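Long-range contacts in paenibacillus xanthan lyase (Paenibacillus, PDB 6F2P), which probably cleaves the linkage between mannose and glucuronic acid in xanthan side chains by beta-elimination, as a multidomain, calcium-binding polysaccharide lyase: residues S837-N842 / S872-L877; P816-V821 / M862-F867; T703-V708 / S810-Q815; S831-L836 / K878-N883. All coordinates share one frame; numbering follows the deposited sequence.

Contact 1 (S837-N842 / S872-L877); sequences SINGTN and SYLFRL
S837, I838 and N839 meet strand 872-877 in three ways. S837 and R876 form an antiparallel hydrogen-bonded pair: S837 N gives to R876 O at 2.9 Å and R876 N bonds S837 O. S837 OG lies against the aliphatic root of R876, 3.3 Å from R876 CB, and bonds a water that weakly reaches R876 O. The bent R876 chain leads off to a salt bridge with E808 and a cation-pi contact with Y806. I838, on the other face of the sheet, stands beside F875, both side chains pointing the same way. Its CG1 sits over the ring, 4.2 Å from the F875 centroid and 7° off the normal, while I838 CG2 lies near Y873 CD2. Here strand 832-838 of the beta sandwich turns into outermost strand 841-848 through a hairpin: I838 to T841 form a type I' turn, closed by backbone bonds both ways, T841 N to I838 O being 2.9 Å. N839, left-handed there, carries the bonding one step past the last bridge, its side-chain OD1 accepting where a backbone carbonyl otherwise would. N839 N bonds L874 O at 3.1 Å; the side chain, with CG beside its own N (chi1 -78°), brings OD1 within 3.0 Å of L874 N, nearly in line with the amide C=O. N839 ND2 rests 3.7 Å from Y873 CD2, amide and ring planes 23° apart.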
loop_
_atom_site.group_PDB
_atom_site.type_symbol
_atom_site.label_atom_id
_atom_site.label_comp_id
_atom_site.label_asym_id
_atom_site.label_seq_id
_atom_site.Cartn_x
_atom_site.Cartn_y
_atom_site.Cartn_z
ATOM N N SER A 837 0.395 9.982 30.007
ATOM C CA SER A 837 -0.514 8.856 29.874
ATOM C C SER A 837 0.161 7.795 29.019
ATOM O O SER A 837 1.006 8.109 28.182
ATOM C CB SER A 837 -1.851 9.278 29.252
ATOM O OG SER A 837 -1.702 9.729 27.914
ATOM N N ILE A 838 -0.188 6.535 29.247
ATOM C CA ILE A 838 0.312 5.455 28.416
ATOM C C ILE A 838 -0.888 4.674 27.940
ATOM O O ILE A 838 -1.709 4.240 28.746
ATOM C CB ILE A 838 1.261 4.518 29.191
ATOM C CG1 ILE A 838 2.513 5.273 29.637
ATOM C CG2 ILE A 838 1.652 3.326 28.337
ATOM C CD1 ILE A 838 3.376 4.506 30.606
ATOM N N ASN A 839 -1.000 4.513 26.626
ATOM C CA ASN A 839 -2.100 3.758 26.037
ATOM C C ASN A 839 -3.490 4.216 26.488
ATOM O O ASN A 839 -4.417 3.410 26.569
ATOM C CB ASN A 839 -1.918 2.260 26.299
ATOM C CG ASN A 839 -0.906 1.630 25.367
ATOM O OD1 ASN A 839 -0.028 2.308 24.830
ATOM N ND2 ASN A 839 -1.036 0.329 25.150
ATOM N N GLY A 840 -3.623 5.509 26.786
ATOM C CA GLY A 840 -4.905 6.080 27.164
ATOM C C GLY A 840 -5.154 6.144 28.663
ATOM O O GLY A 840 -6.178 6.663 29.111
ATOM N N THR A 841 -4.213 5.611 29.436
ATOM C CA THR A 841 -4.294 5.610 30.890
ATOM C C THR A 841 -3.302 6.626 31.447
ATOM O O THR A 841 -2.104 6.522 31.185
ATOM C CB THR A 841 -3.910 4.220 31.449
ATOM O OG1 THR A 841 -4.762 3.214 30.889
ATOM C CG2 THR A 841 -4.000 4.193 32.969
ATOM N N ASN A 842 -3.780 7.608 32.206
ATOM C CA ASN A 842 -2.861 8.532 32.863
ATOM C C ASN A 842 -1.954 7.773 33.818
ATOM O O ASN A 842 -2.363 6.774 34.409
ATOM C CB ASN A 842 -3.609 9.622 33.624
ATOM C CG ASN A 842 -4.151 10.701 32.717
ATOM O OD1 ASN A 842 -4.900 11.570 33.154
ATOM N ND2 ASN A 842 -3.781 10.652 31.445
ATOM N N SER A 872 5.276 -2.124 21.381
ATOM C CA SER A 872 5.198 -0.674 21.358
ATOM C C SER A 872 4.130 -0.152 22.315
ATOM O O SER A 872 3.080 -0.776 22.496
ATOM C CB SER A 872 4.939 -0.181 19.933
ATOM O OG SER A 872 6.018 -0.529 19.079
ATOM N N TYR A 873 4.421 0.982 22.945
ATOM C CA TYR A 873 3.466 1.652 23.820
ATOM C C TYR A 873 3.459 3.141 23.512
ATOM O O TYR A 873 4.491 3.720 23.182
ATOM C CB TYR A 873 3.808 1.413 25.295
ATOM C CG TYR A 873 3.536 -0.000 25.761
ATOM C CD1 TYR A 873 4.436 -1.026 25.501
ATOM C CD2 TYR A 873 2.377 -0.308 26.462
ATOM C CE1 TYR A 873 4.188 -2.314 25.912
ATOM C CE2 TYR A 873 2.121 -1.598 26.886
ATOM C CZ TYR A 873 3.031 -2.596 26.609
ATOM O OH TYR A 873 2.780 -3.884 27.030
ATOM N N LEU A 874 2.293 3.764 23.609
ATOM C CA LEU A 874 2.193 5.183 23.325
ATOM C C LEU A 874 2.306 6.013 24.606
ATOM O O LEU A 874 1.430 5.970 25.476
ATOM C CB LEU A 874 0.889 5.497 22.593
ATOM C CG LEU A 874 0.581 4.653 21.356
ATOM C CD1 LEU A 874 -0.873 4.869 20.938
ATOM C CD2 LEU A 874 1.540 4.990 20.220
ATOM N N PHE A 875 3.401 6.761 24.708
ATOM C CA PHE A 875 3.637 7.662 25.826
ATOM C C PHE A 875 3.213 9.063 25.412
ATOM O O PHE A 875 3.856 9.688 24.566
ATOM C CB PHE A 875 5.126 7.687 26.188
ATOM C CG PHE A 875 5.620 6.454 26.902
ATOM C CD1 PHE A 875 5.523 5.204 26.320
ATOM C CD2 PHE A 875 6.237 6.562 28.138
ATOM C CE1 PHE A 875 6.001 4.082 26.973
ATOM C CE2 PHE A 875 6.716 5.453 28.793
ATOM C CZ PHE A 875 6.601 4.209 28.212
ATOM N N ARG A 876 2.134 9.562 26.005
ATOM C CA ARG A 876 1.629 10.894 25.674
ATOM C C ARG A 876 1.874 11.896 26.802
ATOM O O ARG A 876 1.586 11.619 27.972
ATOM C CB ARG A 876 0.135 10.836 25.352
ATOM C CG ARG A 876 -0.528 12.194 25.290
ATOM C CD ARG A 876 -2.002 12.083 24.937
ATOM N NE ARG A 876 -2.216 11.317 23.713
ATOM C CZ ARG A 876 -3.306 11.403 22.954
ATOM N NH1 ARG A 876 -4.285 12.234 23.284
ATOM N NH2 ARG A 876 -3.413 10.666 21.856
ATOM N N LEU A 877 2.415 13.056 26.446
ATOM C CA LEU A 877 2.603 14.139 27.406
ATOM C C LEU A 877 1.677 15.313 27.067
ATOM O O LEU A 877 1.829 15.968 26.027
ATOM C CB LEU A 877 4.063 14.591 27.442
ATOM C CG LEU A 877 5.084 13.707 28.171
ATOM C CD1 LEU A 877 6.473 14.232 27.927
ATOM C CD2 LEU A 877 4.805 13.633 29.671
HETATM O O HOH W 1 -1.624 12.473 28.478
#

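Contact 2 (P816-V821 / M862-F867); sequences PGTYDV and MGSYSF
A classic beta bulge, in which M862 and G863 both face V821, interrupts the antiparallel ladder between strands 817-826 and 857-867 of a beta sandwich. V821 O takes a bond from M862 N at 2.8 Å and a weak one from G863 N at 3.5 Å, while V821 N gives to G863 O. From the bulge toward G817 the ladder is regular, with Y819 bonded to Y865 and G817 to F867 through both backbone groups. F867 and V821 are the most deeply engaged side chains. The CG of F867 stands beside its own backbone N (chi1 -52°), which brings the ring edge up to G817 O, with CD1 at 3.5 Å. The Y819 ring crosses that of F867 with planes at 50°, and Y819 CD2 touches F867 CD1 at 3.5 Å; the Y819 hydroxyl is bonded to Q815 O. V821 CG2 lies at the edge of the F867 ring, 4.4 Å from CZ. Y865 CD2 stands over the centre of one face of that ring; I838 and F875 of the facing sheet also touch F867. Were F867 cut back to an alanine, a gap would probably open between Y819, V821 and Y865, leaving the Y819 ring without one of its packing neighbours. On the opposite face of this sheet the partners are small and polar: T818 CG2 lies 3.4 Å from S864 OG, and T818 OG1 shares a hydrogen bond of 3.2 Å with S866 OG.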
loop_
_atom_site.group_PDB
_atom_site.type_symbol
_atom_site.label_atom_id
_atom_site.label_comp_id
_atom_site.label_asym_id
_atom_site.label_seq_id
_atom_site.Cartn_x
_atom_site.Cartn_y
_atom_site.Cartn_z
ATOM N N PRO A 816 8.667 -7.260 29.134
ATOM C CA PRO A 816 7.458 -7.068 29.938
ATOM C C PRO A 816 7.822 -6.869 31.401
ATOM O O PRO A 816 8.776 -7.476 31.879
ATOM C CB PRO A 816 6.702 -8.389 29.754
ATOM C CG PRO A 816 7.746 -9.377 29.354
ATOM C CD PRO A 816 8.743 -8.609 28.549
ATOM N N GLY A 817 7.075 -6.015 32.091
ATOM C CA GLY A 817 7.276 -5.793 33.506
ATOM C C GLY A 817 6.532 -4.560 33.967
ATOM O O GLY A 817 5.892 -3.876 33.168
ATOM N N THR A 818 6.604 -4.280 35.263
ATOM C CA THR A 818 6.079 -3.036 35.799
ATOM C C THR A 818 7.222 -2.052 36.017
ATOM O O THR A 818 8.098 -2.274 36.845
ATOM C CB THR A 818 5.337 -3.266 37.119
ATOM O OG1 THR A 818 4.168 -4.055 36.873
ATOM C CG2 THR A 818 4.928 -1.940 37.743
ATOM N N TYR A 819 7.220 -0.963 35.260
ATOM C CA TYR A 819 8.315 -0.010 35.332
ATOM C C TYR A 819 7.868 1.343 35.868
ATOM O O TYR A 819 6.761 1.818 35.596
ATOM C CB TYR A 819 8.976 0.168 33.958
ATOM C CG TYR A 819 9.525 -1.108 33.364
ATOM C CD1 TYR A 819 10.768 -1.599 33.744
ATOM C CD2 TYR A 819 8.800 -1.826 32.426
ATOM C CE1 TYR A 819 11.270 -2.768 33.205
ATOM C CE2 TYR A 819 9.294 -2.997 31.881
ATOM C CZ TYR A 819 10.526 -3.463 32.271
ATOM O OH TYR A 819 11.011 -4.630 31.723
ATOM N N ASP A 820 8.747 1.952 36.650
ATOM C CA ASP A 820 8.575 3.325 37.080
ATOM C C ASP A 820 9.009 4.210 35.903
ATOM O O ASP A 820 10.118 4.067 35.384
ATOM C CB ASP A 820 9.448 3.560 38.314
ATOM C CG ASP A 820 9.052 4.791 39.086
ATOM O OD1 ASP A 820 7.910 5.266 38.907
ATOM O OD2 ASP A 820 9.886 5.277 39.880
ATOM N N VAL A 821 8.129 5.100 35.454
ATOM C CA VAL A 821 8.434 5.914 34.280
ATOM C C VAL A 821 9.016 7.275 34.639
ATOM O O VAL A 821 8.355 8.094 35.272
ATOM C CB VAL A 821 7.204 6.120 33.394
ATOM C CG1 VAL A 821 7.568 6.977 32.189
ATOM C CG2 VAL A 821 6.663 4.779 32.947
ATOM N N MET A 862 7.419 10.230 36.845
ATOM C CA MET A 862 6.037 10.444 36.443
ATOM C C MET A 862 5.122 9.497 37.194
ATOM O O MET A 862 4.049 9.884 37.659
ATOM C CB MET A 862 5.871 10.234 34.937
ATOM C CG MET A 862 6.925 10.915 34.074
ATOM S SD MET A 862 6.919 12.700 34.259
ATOM C CE MET A 862 5.253 13.102 33.728
ATOM N N GLY A 863 5.548 8.247 37.309
ATOM C CA GLY A 863 4.745 7.248 37.982
ATOM C C GLY A 863 4.985 5.857 37.442
ATOM O O GLY A 863 5.837 5.651 36.581
ATOM N N SER A 864 4.210 4.899 37.935
ATOM C CA SER A 864 4.423 3.501 37.596
ATOM C C SER A 864 3.344 2.954 36.651
ATOM O O SER A 864 2.195 3.399 36.682
ATOM C CB SER A 864 4.484 2.679 38.876
ATOM O OG SER A 864 4.876 1.352 38.600
ATOM N N TYR A 865 3.728 1.986 35.821
ATOM C CA TYR A 865 2.831 1.405 34.831
ATOM C C TYR A 865 3.200 -0.044 34.561
ATOM O O TYR A 865 4.382 -0.408 34.535
ATOM C CB TYR A 865 2.901 2.187 33.522
ATOM C CG TYR A 865 1.842 1.812 32.498
ATOM C CD1 TYR A 865 0.615 2.461 32.474
ATOM C CD2 TYR A 865 2.077 0.824 31.546
ATOM C CE1 TYR A 865 -0.352 2.133 31.541
ATOM C CE2 TYR A 865 1.116 0.489 30.609
ATOM C CZ TYR A 865 -0.099 1.149 30.610
ATOM O OH TYR A 865 -1.070 0.832 29.676
ATOM N N SER A 866 2.187 -0.874 34.346
ATOM C CA SER A 866 2.428 -2.287 34.098
ATOM C C SER A 866 2.320 -2.639 32.614
ATOM O O SER A 866 1.252 -2.520 32.008
ATOM C CB SER A 866 1.485 -3.145 34.935
ATOM O OG SER A 866 1.819 -4.514 34.800
ATOM N N PHE A 867 3.444 -3.057 32.038
ATOM C CA PHE A 867 3.501 -3.455 30.641
ATOM C C PHE A 867 3.468 -4.969 30.589
ATOM O O PHE A 867 4.481 -5.628 30.826
ATOM C CB PHE A 867 4.775 -2.930 29.985
ATOM C CG PHE A 867 4.986 -1.448 30.171
ATOM C CD1 PHE A 867 5.537 -0.948 31.349
ATOM C CD2 PHE A 867 4.639 -0.552 29.164
ATOM C CE1 PHE A 867 5.733 0.418 31.521
ATOM C CE2 PHE A 867 4.833 0.814 29.330
ATOM C CZ PHE A 867 5.382 1.299 30.509
#

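Contact 3 (T703-V708 / S810-Q815); sequences TIYIDV and SLDVTQ
Y705 and D812 join two strands that are not paired through their backbones: the axes of 703-708 and 810-813 stay 9.3 Å apart at closest, with 27° between their directions. The hydrogen bond across the gap runs from Y705 OH to D812 OD1 at 2.7 Å. The two side chains come from opposite directions. D812 OD1 lies in the plane of the tyrosine ring at its edge, whereas the carboxylate is turned almost square to that ring, 86° between planes, and accepts on the syn lone pair. D812 extends its carboxylate across to Y705 because its CG swings trans to the main-chain nitrogen (chi1 -170°). The ionic part comes from K734, on the strand beside 703-708, whose NZ forms a salt bridge with the other oxygen, OD2. Van der Waals contacts are few: T703 CG2 stands 3.8 Å from D812 OD2, the two side chains crossing at about a right angle, and T814 CG2 lies 4.2 Å from Y705 OH. Other polar groups look away from the pair, T703 OG1 bonding S872 OG and T814 OG1 bonding I762 O. The segments thus link a sheet of the C-terminal sandwich of the lyase region to the following sandwich by a polar joint. A lysine on one oxygen and a phenol on the other would be expected to stabilise D812 as the carboxylate.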
loop_
_atom_site.group_PDB
_atom_site.type_symbol
_atom_site.label_atom_id
_atom_site.label_comp_id
_atom_site.label_asym_id
_atom_site.label_seq_id
_atom_site.Cartn_x
_atom_site.Cartn_y
_atom_site.Cartn_z
ATOM N N THR A 703 6.337 -0.736 16.208
ATOM C CA THR A 703 6.755 -2.071 15.812
ATOM C C THR A 703 5.589 -3.034 15.629
ATOM O O THR A 703 4.455 -2.765 16.043
ATOM C CB THR A 703 7.724 -2.696 16.854
ATOM O OG1 THR A 703 7.131 -2.641 18.155
ATOM C CG2 THR A 703 9.046 -1.950 16.902
ATOM N N ILE A 704 5.892 -4.166 15.009
ATOM C CA ILE A 704 4.998 -5.306 15.022
ATOM C C ILE A 704 5.781 -6.518 15.493
ATOM O O ILE A 704 6.763 -6.911 14.866
ATOM C CB ILE A 704 4.446 -5.621 13.631
ATOM C CG1 ILE A 704 3.562 -4.475 13.120
ATOM C CG2 ILE A 704 3.672 -6.939 13.667
ATOM C CD1 ILE A 704 3.143 -4.628 11.650
ATOM N N TYR A 705 5.352 -7.109 16.601
ATOM C CA TYR A 705 5.958 -8.336 17.093
ATOM C C TYR A 705 5.257 -9.545 16.484
ATOM O O TYR A 705 4.026 -9.618 16.448
ATOM C CB TYR A 705 5.864 -8.400 18.610
ATOM C CG TYR A 705 6.923 -7.612 19.350
ATOM C CD1 TYR A 705 7.088 -6.251 19.131
ATOM C CD2 TYR A 705 7.734 -8.224 20.298
ATOM C CE1 TYR A 705 8.046 -5.528 19.819
ATOM C CE2 TYR A 705 8.693 -7.507 20.989
ATOM C CZ TYR A 705 8.843 -6.163 20.746
ATOM O OH TYR A 705 9.797 -5.446 21.426
ATOM N N ILE A 706 6.049 -10.491 16.003
ATOM C CA ILE A 706 5.524 -11.709 15.418
ATOM C C ILE A 706 6.153 -12.936 16.094
ATOM O O ILE A 706 7.377 -13.010 16.268
ATOM C CB ILE A 706 5.826 -11.754 13.908
ATOM C CG1 ILE A 706 5.154 -10.574 13.179
ATOM C CG2 ILE A 706 5.426 -13.099 13.307
ATOM C CD1 ILE A 706 3.664 -10.705 12.965
ATOM N N ASP A 707 5.317 -13.890 16.493
ATOM C CA ASP A 707 5.816 -15.186 16.935
ATOM C C ASP A 707 5.424 -16.228 15.906
ATOM O O ASP A 707 4.331 -16.168 15.336
ATOM C CB ASP A 707 5.240 -15.569 18.299
ATOM C CG ASP A 707 5.766 -14.691 19.430
ATOM O OD1 ASP A 707 6.830 -14.062 19.254
ATOM O OD2 ASP A 707 5.117 -14.636 20.501
ATOM N N VAL A 708 6.319 -17.173 15.648
ATOM C CA VAL A 708 5.973 -18.321 14.826
ATOM C C VAL A 708 6.205 -19.604 15.616
ATOM O O VAL A 708 7.323 -19.900 16.026
ATOM C CB VAL A 708 6.756 -18.350 13.506
ATOM C CG1 VAL A 708 6.426 -19.600 12.723
ATOM C CG2 VAL A 708 6.437 -17.125 12.687
ATOM N N SER A 810 6.012 6.846 20.412
ATOM C CA SER A 810 5.961 5.394 20.438
ATOM C C SER A 810 7.293 4.834 20.912
ATOM O O SER A 810 8.333 5.077 20.307
ATOM C CB SER A 810 5.607 4.824 19.066
ATOM O OG SER A 810 5.501 3.413 19.139
ATOM N N LEU A 811 7.247 4.085 22.009
ATOM C CA LEU A 811 8.437 3.497 22.606
ATOM C C LEU A 811 8.361 1.981 22.519
ATOM O O LEU A 811 7.306 1.386 22.762
ATOM C CB LEU A 811 8.563 3.914 24.074
ATOM C CG LEU A 811 9.009 5.336 24.446
ATOM C CD1 LEU A 811 8.054 6.411 23.909
ATOM C CD2 LEU A 811 9.157 5.451 25.966
ATOM N N ASP A 812 9.478 1.356 22.167
ATOM C CA ASP A 812 9.553 -0.098 22.148
ATOM C C ASP A 812 9.947 -0.629 23.534
ATOM O O ASP A 812 11.112 -0.555 23.926
ATOM C CB ASP A 812 10.563 -0.562 21.097
ATOM C CG ASP A 812 10.514 -2.059 20.861
ATOM O OD1 ASP A 812 9.773 -2.761 21.591
ATOM O OD2 ASP A 812 11.225 -2.537 19.947
ATOM N N VAL A 813 8.972 -1.153 24.272
ATOM C CA VAL A 813 9.240 -1.752 25.576
ATOM C C VAL A 813 9.569 -3.231 25.379
ATOM O O VAL A 813 8.674 -4.071 25.229
ATOM C CB VAL A 813 8.043 -1.589 26.529
ATOM C CG1 VAL A 813 8.338 -2.225 27.895
ATOM C CG2 VAL A 813 7.685 -0.113 26.675
ATOM N N THR A 814 10.863 -3.539 25.391
ATOM C CA THR A 814 11.363 -4.834 24.935
ATOM C C THR A 814 11.272 -5.958 25.959
ATOM O O THR A 814 11.479 -7.123 25.620
ATOM C CB THR A 814 12.821 -4.718 24.488
ATOM O OG1 THR A 814 13.635 -4.386 25.618
ATOM C CG2 THR A 814 12.962 -3.631 23.422
ATOM N N GLN A 815 10.982 -5.609 27.210
ATOM C CA GLN A 815 10.848 -6.597 28.279
ATOM C C GLN A 815 9.598 -6.301 29.087
ATOM O O GLN A 815 9.474 -5.223 29.667
ATOM C CB GLN A 815 12.068 -6.581 29.212
ATOM C CG GLN A 815 13.373 -6.943 28.536
ATOM C CD GLN A 815 13.358 -8.359 27.990
ATOM O OE1 GLN A 815 12.664 -9.231 28.513
ATOM N NE2 GLN A 815 14.129 -8.595 26.938
#

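Contact 4 (S831-L836 / K878-N883); sequences SGIYQL and KTTGKN
I833, Y834 and Q835 form the close-fitting part of this antiparallel pair with K878, T879 and T880. Q835 and K878 exchange two backbone bonds, Q835 N reaching K878 O at 2.9 Å. I833 O is gripped by two donors of T880: the N, at 2.8 Å and nearly in line with the carbonyl, and OG1, at 3.0 Å and well above the carbonyl plane. The same T880 OG1 lies 3.4 Å from I833 CG2, and T880 CG2 packs on Q835 CB. On the other face the Y834 ring covers T879, whose CA sits 4.3 Å from the ring centroid, while T879 OG1 bonds N800. A leucine in place of Y834 would probably uncover T879 CA and forfeit the weak bond from the hydroxyl to Y889 O. Toward G881 and N883 the pairing is looser: I833 N still bonds G881 O, but a water bridges S831 O and N883 N, and K882 NZ turns off to N883 O and S886 O. Strand 832-838 is flanked by 841-848 across the hairpin, where Q835 NE2 meets G844 O, and strand 871-882 lies between 832-838 and 806-813 in the five-stranded sheet.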
loop_
_atom_site.group_PDB
_atom_site.type_symbol
_atom_site.label_atom_id
_atom_site.label_comp_id
_atom_site.label_asym_id
_atom_site.label_seq_id
_atom_site.Cartn_x
_atom_site.Cartn_y
_atom_site.Cartn_z
ATOM N N SER A 831 8.296 26.510 30.531
ATOM C CA SER A 831 7.993 25.128 30.904
ATOM C C SER A 831 6.597 25.016 31.506
ATOM O O SER A 831 6.332 25.574 32.571
ATOM C CB SER A 831 9.016 24.609 31.918
ATOM O OG SER A 831 10.325 24.594 31.379
ATOM N N GLY A 832 5.712 24.284 30.835
ATOM C CA GLY A 832 4.354 24.113 31.323
ATOM C C GLY A 832 4.224 23.028 32.380
ATOM O O GLY A 832 5.209 22.628 33.006
ATOM N N ILE A 833 2.993 22.567 32.585
ATOM C CA ILE A 833 2.705 21.459 33.492
ATOM C C ILE A 833 2.155 20.297 32.679
ATOM O O ILE A 833 1.146 20.441 31.988
ATOM C CB ILE A 833 1.646 21.833 34.547
ATOM C CG1 ILE A 833 2.126 23.007 35.404
ATOM C CG2 ILE A 833 1.301 20.626 35.405
ATOM C CD1 ILE A 833 1.128 23.437 36.439
ATOM N N TYR A 834 2.811 19.145 32.764
ATOM C CA TYR A 834 2.453 18.017 31.912
ATOM C C TYR A 834 1.881 16.810 32.654
ATOM O O TYR A 834 2.212 16.562 33.813
ATOM C CB TYR A 834 3.642 17.626 31.037
ATOM C CG TYR A 834 3.860 18.603 29.902
ATOM C CD1 TYR A 834 4.583 19.777 30.091
ATOM C CD2 TYR A 834 3.317 18.363 28.645
ATOM C CE1 TYR A 834 4.768 20.680 29.055
ATOM C CE2 TYR A 834 3.495 19.261 27.603
ATOM C CZ TYR A 834 4.217 20.416 27.814
ATOM O OH TYR A 834 4.393 21.297 26.774
ATOM N N GLN A 835 0.997 16.085 31.974
ATOM C CA GLN A 835 0.437 14.838 32.484
ATOM C C GLN A 835 0.786 13.709 31.527
ATOM O O GLN A 835 0.446 13.764 30.347
ATOM C CB GLN A 835 -1.087 14.932 32.606
ATOM C CG GLN A 835 -1.775 13.592 32.872
ATOM C CD GLN A 835 -1.660 13.177 34.327
ATOM O OE1 GLN A 835 -1.996 13.954 35.224
ATOM N NE2 GLN A 835 -1.165 11.957 34.572
ATOM N N LEU A 836 1.465 12.687 32.030
ATOM C CA LEU A 836 1.810 11.531 31.214
ATOM C C LEU A 836 0.679 10.509 31.191
ATOM O O LEU A 836 0.065 10.215 32.222
ATOM C CB LEU A 836 3.078 10.865 31.742
ATOM C CG LEU A 836 3.438 9.520 31.109
ATOM C CD1 LEU A 836 3.988 9.713 29.698
ATOM C CD2 LEU A 836 4.424 8.771 31.976
ATOM N N LYS A 878 0.719 15.560 27.956
ATOM C CA LYS A 878 -0.333 16.525 27.714
ATOM C C LYS A 878 -0.176 17.767 28.580
ATOM O O LYS A 878 -0.049 17.670 29.806
ATOM C CB LYS A 878 -1.694 15.888 27.984
ATOM C CG LYS A 878 -2.869 16.841 27.791
ATOM C CD LYS A 878 -4.194 16.197 28.177
ATOM C CE LYS A 878 -4.258 15.898 29.670
ATOM N NZ LYS A 878 -5.580 15.340 30.069
ATOM N N THR A 879 -0.196 18.935 27.940
ATOM C CA THR A 879 -0.183 20.201 28.657
ATOM C C THR A 879 -1.470 20.339 29.470
ATOM O O THR A 879 -2.566 20.221 28.927
ATOM C CB THR A 879 -0.060 21.386 27.686
ATOM O OG1 THR A 879 1.148 21.261 26.926
ATOM C CG2 THR A 879 -0.036 22.702 28.447
ATOM N N THR A 880 -1.338 20.566 30.774
ATOM C CA THR A 880 -2.506 20.668 31.645
ATOM C C THR A 880 -2.587 22.034 32.313
ATOM O O THR A 880 -3.577 22.343 32.976
ATOM C CB THR A 880 -2.521 19.579 32.745
ATOM O OG1 THR A 880 -1.311 19.642 33.507
ATOM C CG2 THR A 880 -2.657 18.199 32.139
ATOM N N GLY A 881 -1.550 22.848 32.130
ATOM C CA GLY A 881 -1.497 24.161 32.746
ATOM C C GLY A 881 -0.103 24.755 32.711
ATOM O O GLY A 881 0.731 24.335 31.913
ATOM N N LYS A 882 0.157 25.734 33.572
ATOM C CA LYS A 882 1.468 26.382 33.604
ATOM C C LYS A 882 1.740 27.123 34.908
ATOM O O LYS A 882 0.836 27.674 35.537
ATOM C CB LYS A 882 1.661 27.331 32.406
ATOM C CG LYS A 882 0.800 28.590 32.434
ATOM C CD LYS A 882 1.042 29.499 31.216
ATOM C CE LYS A 882 2.344 30.296 31.332
ATOM N NZ LYS A 882 2.390 31.191 32.529
ATOM N N ASN A 883 3.003 27.123 35.311
ATOM C CA ASN A 883 3.430 27.933 36.431
ATOM C C ASN A 883 3.344 29.406 36.050
ATOM O O ASN A 883 3.677 29.787 34.924
ATOM C CB ASN A 883 4.860 27.568 36.829
ATOM C CG ASN A 883 5.258 28.151 38.166
ATOM O OD1 ASN A 883 5.603 29.330 38.265
ATOM N ND2 ASN A 883 5.214 27.325 39.208
HETATM O O HOH W 2 4.651 25.214 34.417
#

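Overall arrangement
Contacts 1, 2 and 4 belong to one beta sandwich. Contacts 1 and 4, centres about 15 Å apart, are successive parts of the same pairing of strands 832-838 and 871-882; contact 2 ties strands of the facing sheet, about 11 Å from contact 1 between centres, and the two meet through F867, Y865, I838 and Y873 in the core. Their segments alternate along the chain, which passes back and forth between the two sheets. Contact 3 closes first, its centre about 16 Å from those of contacts 1 and 2, and joins the sandwich to the preceding domain; S872 and T703 extend that joint to contact 1. Its centre lies about 30 Å from that of contact 4, toward the sandwich's other end.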